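Local coordinates for protein glycerate dehydrogenase/glyoxylate reductase (PDB 2CUK) that probably reduces glyoxylate and hydroxypyruvate with a nicotinamide cofactor, as a D-isomer specific 2-hydroxyacid dehydrogenase, at residues 49-54 / 71-76; 97-102 / 152-157. All blocks are in the same frame, centred on the assembly; numbering follows the deposited sequence.

How the interactions relate
Interaction 1 is buried, and interaction 2 lies nearer the surface; their centres are 18 Å apart. In 49-54 / 71-76, two loops that follow neighbouring strands of the five-stranded sheet are tied by a backbone hydrogen bond and a bridging water, with small apolar patches between. In 97-102 / 152-157, the first turns of two helices meet through methyl groups, and none of the hydrogen bonds joins one segment to the other. The second of these helices follows strand 146-150 of the six-stranded sheet through a glycine-rich turn, consistent with a Rossmann-type fold. They touch where V74 CG1 packs on L98 CD2, 4.0 Å away, and both reach the second subunit.

Interaction 1 of 2, residues 49-54 / 71-76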
# COMPACT_ATOMS: atom_id res chain seq x y z
N PRO A 49 17.63 6.35 -24.89
CA PRO A 49 16.34 7.04 -24.86
C PRO A 49 15.41 6.49 -23.79
O PRO A 49 15.74 5.53 -23.10
CB PRO A 49 15.80 6.79 -26.26
CG PRO A 49 16.18 5.35 -26.46
CD PRO A 49 17.60 5.25 -25.89
N THR A 50 14.24 7.11 -23.69
CA THR A 50 13.19 6.71 -22.75
C THR A 50 11.93 6.46 -23.56
O THR A 50 11.91 6.69 -24.77
CB THR A 50 12.89 7.81 -21.70
OG1 THR A 50 12.37 8.97 -22.35
CG2 THR A 50 14.14 8.18 -20.92
N VAL A 51 10.88 5.98 -22.90
CA VAL A 51 9.61 5.70 -23.57
C VAL A 51 8.97 6.97 -24.14
O VAL A 51 8.08 6.88 -24.99
CB VAL A 51 8.59 5.04 -22.61
CG1 VAL A 51 9.09 3.65 -22.20
CG2 VAL A 51 8.39 5.91 -21.37
N GLU A 52 9.44 8.13 -23.69
CA GLU A 52 8.90 9.41 -24.16
C GLU A 52 9.58 9.93 -25.42
O GLU A 52 9.21 10.98 -25.95
CB GLU A 52 9.04 10.47 -23.06
CG GLU A 52 8.29 10.17 -21.77
CD GLU A 52 6.80 10.45 -21.87
OE1 GLU A 52 6.17 9.99 -22.85
OE2 GLU A 52 6.26 11.12 -20.97
N ASP A 53 10.58 9.20 -25.91
CA ASP A 53 11.31 9.60 -27.11
C ASP A 53 11.00 8.68 -28.29
O ASP A 53 11.22 7.47 -28.21
CB ASP A 53 12.82 9.58 -26.85
CG ASP A 53 13.22 10.36 -25.62
OD1 ASP A 53 13.04 11.60 -25.61
OD2 ASP A 53 13.72 9.73 -24.66
N ARG A 54 10.51 9.26 -29.37
CA ARG A 54 10.19 8.52 -30.57
C ARG A 54 11.45 8.31 -31.39
O ARG A 54 11.95 9.21 -32.05
CB ARG A 54 9.17 9.32 -31.38
CG ARG A 54 8.53 8.50 -32.50
CD ARG A 54 8.29 7.04 -32.08
NE ARG A 54 6.89 6.66 -32.32
CZ ARG A 54 6.12 6.41 -31.25
NH1 ARG A 54 6.63 6.52 -30.03
NH2 ARG A 54 4.85 6.05 -31.42
N CYS A 71 18.01 1.20 -24.80
CA CYS A 71 16.79 1.69 -24.18
C CYS A 71 16.78 1.65 -22.66
O CYS A 71 17.16 0.65 -22.05
CB CYS A 71 15.59 0.90 -24.69
SG CYS A 71 15.28 1.12 -26.45
N TYR A 72 16.32 2.75 -22.07
CA TYR A 72 16.20 2.85 -20.63
C TYR A 72 14.75 2.44 -20.35
O TYR A 72 13.92 3.27 -19.97
CB TYR A 72 16.44 4.30 -20.17
CG TYR A 72 16.43 4.49 -18.67
CD1 TYR A 72 17.45 3.97 -17.87
CD2 TYR A 72 15.39 5.17 -18.04
CE1 TYR A 72 17.43 4.12 -16.48
CE2 TYR A 72 15.35 5.32 -16.65
CZ TYR A 72 16.37 4.79 -15.88
OH TYR A 72 16.33 4.92 -14.51
N SER A 73 14.46 1.17 -20.59
CA SER A 73 13.12 0.61 -20.39
C SER A 73 13.10 -0.85 -20.86
O SER A 73 14.03 -1.30 -21.53
CB SER A 73 12.09 1.40 -21.19
OG SER A 73 12.40 1.41 -22.58
N VAL A 74 12.05 -1.58 -20.50
CA VAL A 74 11.90 -2.97 -20.92
C VAL A 74 11.16 -2.98 -22.26
O VAL A 74 11.49 -3.76 -23.16
CB VAL A 74 11.12 -3.81 -19.88
CG1 VAL A 74 9.77 -3.19 -19.59
CG2 VAL A 74 10.94 -5.24 -20.40
N GLY A 75 10.17 -2.11 -22.39
CA GLY A 75 9.41 -2.03 -23.63
C GLY A 75 10.20 -1.26 -24.67
O GLY A 75 11.04 -0.43 -24.33
N VAL A 76 9.93 -1.54 -25.95
CA VAL A 76 10.63 -0.86 -27.04
C VAL A 76 9.70 -0.48 -28.20
O VAL A 76 10.15 -0.33 -29.34
CB VAL A 76 11.76 -1.75 -27.60
CG1 VAL A 76 12.82 -1.98 -26.53
CG2 VAL A 76 11.18 -3.08 -28.07
O HOH W 1 11.76 4.88 -20.32
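The pyrrolidine ring of P49 lies against the backbone of C71, its CD 4.0 Å from C71 CA, while CG faces the sulfur SG more loosely. This brings the two loops together just beyond the C-terminal ends of strands 46-48 and 68-70, parallel neighbours in the five-stranded sheet. From there one bond carries the pairing a step further: Y72 N donates to P49 O over 3.0 Å, with an N-H...O angle of 156°. The next step is taken by a water, which accepts from V51 N and donates to Y72 O at 2.7 Å. Y72, the centre of an inverse gamma turn, starts toward the other loop, its CB 3.3 Å from P49 O, but CG is anti to the backbone N (chi1 -176°), which carries the ring past T50 CG2 toward helix 283-301, where OH meets R286 O. Further along, V51 leans its CG1 on S73 CB at 3.9 Å. The S73 hydroxyl, set between its own N and carbonyl carbon, bonds G75 O at 2.9 Å in the carbonyl plane and so pins the bend of its loop. An alanine here removes the hydroxyl, so the loop bend would probably lose its tie to G75 and that carbonyl be freer to turn. On the other loop, a type I turn from T50 to D53 has its backbone bond from D53 N to T50 O, and the D53 carboxylate reaches back to T50: D53 OD2 takes T50 N on its anti lone pair, and T50 OG1, 2.8 Å away, from above the carboxylate plane. R7 forms a salt bridge with D53 OD1, and W132 of the second subunit packs on T50 and V51. The polar link between the loops is thus one main-chain bond and one water bridge, with slight apolar contacts beside them.

Interaction 2 of 2, residues 97-102 / 152-157; sequences VLTEAT and MGRIGQ
T99 CG2 rests on the first turn of the facing helix, 3.6 Å from R154 O and 3.8 Å from R154 CB, and it also meets I155 CG1. This methyl, anti to the backbone N, points at the facing helix, while OG1 (chi1 -56°) turns to bond G96 O. Beside it, I155 CD1 lies 3.9 Å from T102 CG2 and 4.2 Å from L98 CD1. Of the R154 side chain it is CB that meets T99; the extended chain beyond leads away.

Behind these methyls, polar bonds hold each helix start. L98 and G153 are the N-cap residues. L98 O accepts T102 N and T102 OG1 (2.6 Å) from opposite faces of its carbonyl plane, which fixes the rotation of the T102 side chain. Q157 NE2 folds back to M152 O at 3.1 Å, bracing the glycine-rich turn.

That turn joins strand 146-150 to helix 154-165, consistent with a Rossmann-type nucleotide site. The contact joins the start of helix 99-114 to the start of helix 154-165, and a salt bridge from E100 to R162 links the same two helices, while helix 283-301 packs on V97 and A101 and the second subunit lies beside A101.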
# COMPACT_ATOMS: atom_id res chain seq x y z
N VAL A 97 14.80 -6.15 -14.52
CA VAL A 97 15.04 -5.10 -13.53
C VAL A 97 13.87 -4.43 -12.81
O VAL A 97 13.96 -4.16 -11.60
CB VAL A 97 15.92 -3.99 -14.16
CG1 VAL A 97 16.16 -2.87 -13.17
CG2 VAL A 97 17.24 -4.60 -14.63
N LEU A 98 12.78 -4.16 -13.51
CA LEU A 98 11.65 -3.47 -12.88
C LEU A 98 10.47 -4.35 -12.46
O LEU A 98 9.41 -3.84 -12.12
CB LEU A 98 11.15 -2.35 -13.80
CG LEU A 98 10.80 -2.72 -15.25
CD1 LEU A 98 9.61 -3.65 -15.29
CD2 LEU A 98 10.50 -1.44 -16.03
N THR A 99 10.67 -5.67 -12.47
CA THR A 99 9.60 -6.60 -12.12
C THR A 99 9.05 -6.44 -10.70
O THR A 99 7.86 -6.17 -10.52
CB THR A 99 10.08 -8.06 -12.30
OG1 THR A 99 10.54 -8.25 -13.64
CG2 THR A 99 8.94 -9.03 -12.03
N GLU A 100 9.92 -6.60 -9.71
CA GLU A 100 9.54 -6.48 -8.31
C GLU A 100 8.94 -5.13 -7.95
O GLU A 100 7.96 -5.06 -7.19
CB GLU A 100 10.75 -6.74 -7.41
CG GLU A 100 11.33 -8.13 -7.55
CD GLU A 100 10.32 -9.20 -7.19
OE1 GLU A 100 9.75 -9.12 -6.08
OE2 GLU A 100 10.10 -10.12 -8.01
N ALA A 101 9.52 -4.07 -8.49
CA ALA A 101 9.05 -2.71 -8.22
C ALA A 101 7.63 -2.50 -8.74
O ALA A 101 6.78 -1.92 -8.07
CB ALA A 101 10.01 -1.69 -8.86
N THR A 102 7.39 -2.98 -9.96
CA THR A 102 6.07 -2.85 -10.58
C THR A 102 5.05 -3.68 -9.82
O THR A 102 3.90 -3.28 -9.65
CB THR A 102 6.11 -3.31 -12.04
OG1 THR A 102 7.16 -2.61 -12.72
CG2 THR A 102 4.77 -3.03 -12.73
N MET A 152 0.33 -13.50 -17.49
CA MET A 152 1.13 -14.06 -16.40
C MET A 152 2.63 -14.10 -16.64
O MET A 152 3.26 -15.14 -16.45
CB MET A 152 0.66 -15.48 -16.05
CG MET A 152 -0.39 -15.51 -14.97
SD MET A 152 0.16 -14.75 -13.42
CE MET A 152 0.14 -16.13 -12.32
N GLY A 153 3.19 -12.97 -17.05
CA GLY A 153 4.63 -12.91 -17.26
C GLY A 153 5.29 -12.81 -15.90
O GLY A 153 4.69 -13.20 -14.90
N ARG A 154 6.51 -12.28 -15.84
CA ARG A 154 7.22 -12.16 -14.57
C ARG A 154 6.50 -11.25 -13.57
O ARG A 154 6.40 -11.58 -12.39
CB ARG A 154 8.64 -11.65 -14.81
CG ARG A 154 9.54 -12.66 -15.51
CD ARG A 154 10.95 -12.12 -15.71
NE ARG A 154 11.79 -13.04 -16.47
CZ ARG A 154 12.20 -14.23 -16.04
NH1 ARG A 154 11.85 -14.66 -14.84
NH2 ARG A 154 12.95 -14.99 -16.82
N ILE A 155 6.00 -10.11 -14.03
CA ILE A 155 5.29 -9.20 -13.13
C ILE A 155 4.04 -9.87 -12.58
O ILE A 155 3.81 -9.86 -11.37
CB ILE A 155 4.93 -7.88 -13.85
CG1 ILE A 155 6.22 -7.16 -14.24
CG2 ILE A 155 4.09 -6.99 -12.92
CD1 ILE A 155 6.01 -5.88 -15.02
N GLY A 156 3.24 -10.47 -13.45
CA GLY A 156 2.03 -11.13 -13.01
C GLY A 156 2.32 -12.21 -11.97
O GLY A 156 1.59 -12.37 -11.00
N GLN A 157 3.41 -12.95 -12.18
CA GLN A 157 3.78 -14.00 -11.24
C GLN A 157 4.25 -13.41 -9.92
O GLN A 157 4.01 -13.98 -8.86
CB GLN A 157 4.88 -14.87 -11.86
CG GLN A 157 4.38 -15.71 -13.04
CD GLN A 157 5.49 -16.52 -13.68
OE1 GLN A 157 6.17 -17.30 -13.02
NE2 GLN A 157 5.66 -16.35 -14.99